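Local coordinates for protein branched-chain alpha-ketoacid decarboxylase (Lactococcus lactis, PDB 2VBF) that probably decarboxylates branched-chain and aromatic alpha-keto acids to aldehydes, using bound thiamine diphosphate and a magnesium ion, at residues F341-R344 with A345-S349. Numbering follows the deposited sequence.
Sequences FDFR and AVVSS
Asp342 is the N-cap of the short helix 343-348 in the central domain, and it meets Ala345 in the first turn. Its OD2 accepts a hydrogen bond from Ala345 N at 2.8 Å. The amide reaches OD2 on the anti side of the carboxylate, 22° out of its plane. Asp342 CG stands trans to its own backbone N (chi1 -176°), which carries the carboxylate forward to the helix start, where OD2 also lies against the Ala345 methyl. The backbone of the same residue opens the helical ladder: Asp342 O accepts a hydrogen bond from Val346 N at 3.0 Å. One step on, Phe343 O accepts a nearly straight bond from Val347 N, and Arg344 O accepts one from Ser348 N.

One apolar contact follows the same i to i+4 spacing. Phe343 and Val347 run side by side, pointing the same way; Val347 CG2 sits 4.0 Å from the centroid of the Phe343 ring. It lies 19° off the ring normal, a CH-pi contact over one face and displaced toward the rim. Leu244 touches both side chains. From the residue before the cap comes an i to i+5 contact: Phe341 crosses Val346 at about a right angle, with Phe341 CD1 and Val346 CG2 4.0 Å apart, and both touch Glu214 of helix 212-227.

Farther along the chain, Val346 O accepts a hydrogen bond from Ser349 N at 3.0 Å. The Asp342 amide is itself bonded to Glu214 OE2, so the capping residue is tied to the neighbouring helix as well as to its own. A carboxylate at this N-terminus satisfies a first-turn amide and would probably interact favourably with the helix dipole.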
# COMPACT_ATOMS: atom_id res chain seq x y z
N PHE A 341 0.70 -10.11 35.69
CA PHE A 341 -0.27 -11.18 35.46
C PHE A 341 -0.39 -11.49 33.97
O PHE A 341 -0.09 -10.63 33.13
CB PHE A 341 -1.64 -10.77 35.99
CG PHE A 341 -2.33 -9.76 35.12
CD1 PHE A 341 -3.25 -10.16 34.16
CD2 PHE A 341 -2.02 -8.42 35.23
CE1 PHE A 341 -3.85 -9.24 33.33
CE2 PHE A 341 -2.62 -7.49 34.41
CZ PHE A 341 -3.54 -7.90 33.46
N ASP A 342 -0.84 -12.70 33.66
CA ASP A 342 -1.17 -13.08 32.28
C ASP A 342 -2.68 -12.98 32.04
O ASP A 342 -3.48 -13.67 32.68
CB ASP A 342 -0.69 -14.50 31.98
CG ASP A 342 -0.92 -14.89 30.53
OD1 ASP A 342 -0.18 -14.40 29.65
OD2 ASP A 342 -1.85 -15.68 30.26
N PHE A 343 -3.05 -12.13 31.09
CA PHE A 343 -4.45 -11.92 30.68
C PHE A 343 -5.18 -13.23 30.31
O PHE A 343 -6.28 -13.49 30.80
CB PHE A 343 -4.45 -10.94 29.50
CG PHE A 343 -5.79 -10.72 28.88
CD1 PHE A 343 -6.72 -9.90 29.50
CD2 PHE A 343 -6.10 -11.27 27.65
CE1 PHE A 343 -7.96 -9.69 28.92
CE2 PHE A 343 -7.34 -11.05 27.06
CZ PHE A 343 -8.27 -10.26 27.70
N ARG A 344 -4.57 -14.03 29.44
CA ARG A 344 -5.18 -15.29 29.01
C ARG A 344 -5.44 -16.20 30.20
O ARG A 344 -6.54 -16.76 30.34
CB ARG A 344 -4.25 -15.99 28.01
CG ARG A 344 -4.71 -17.35 27.50
CD ARG A 344 -3.52 -18.15 27.00
NE ARG A 344 -3.87 -19.48 26.51
CZ ARG A 344 -2.98 -20.36 26.04
NH1 ARG A 344 -1.69 -20.05 25.99
NH2 ARG A 344 -3.39 -21.55 25.62
N ALA A 345 -4.43 -16.33 31.06
CA ALA A 345 -4.51 -17.15 32.27
C ALA A 345 -5.69 -16.73 33.15
O ALA A 345 -6.48 -17.56 33.59
CB ALA A 345 -3.20 -17.07 33.06
N VAL A 346 -5.82 -15.43 33.37
CA VAL A 346 -6.88 -14.94 34.25
C VAL A 346 -8.25 -15.18 33.63
O VAL A 346 -9.15 -15.71 34.28
CB VAL A 346 -6.66 -13.47 34.66
CG1 VAL A 346 -7.82 -12.98 35.51
CG2 VAL A 346 -5.35 -13.33 35.44
N VAL A 347 -8.42 -14.82 32.35
CA VAL A 347 -9.71 -14.98 31.69
C VAL A 347 -10.15 -16.44 31.65
O VAL A 347 -11.32 -16.75 31.89
CB VAL A 347 -9.71 -14.36 30.28
CG1 VAL A 347 -11.00 -14.66 29.54
CG2 VAL A 347 -9.48 -12.86 30.38
N SER A 348 -9.21 -17.35 31.38
CA SER A 348 -9.53 -18.78 31.31
C SER A 348 -9.77 -19.40 32.69
O SER A 348 -10.28 -20.52 32.78
CB SER A 348 -8.44 -19.54 30.56
OG SER A 348 -7.19 -19.45 31.21
N SER A 349 -9.42 -18.69 33.76
CA SER A 349 -9.67 -19.16 35.12
C SER A 349 -11.03 -18.68 35.66
O SER A 349 -11.40 -19.01 36.79
CB SER A 349 -8.55 -18.72 36.07
OG SER A 349 -8.48 -17.30 36.17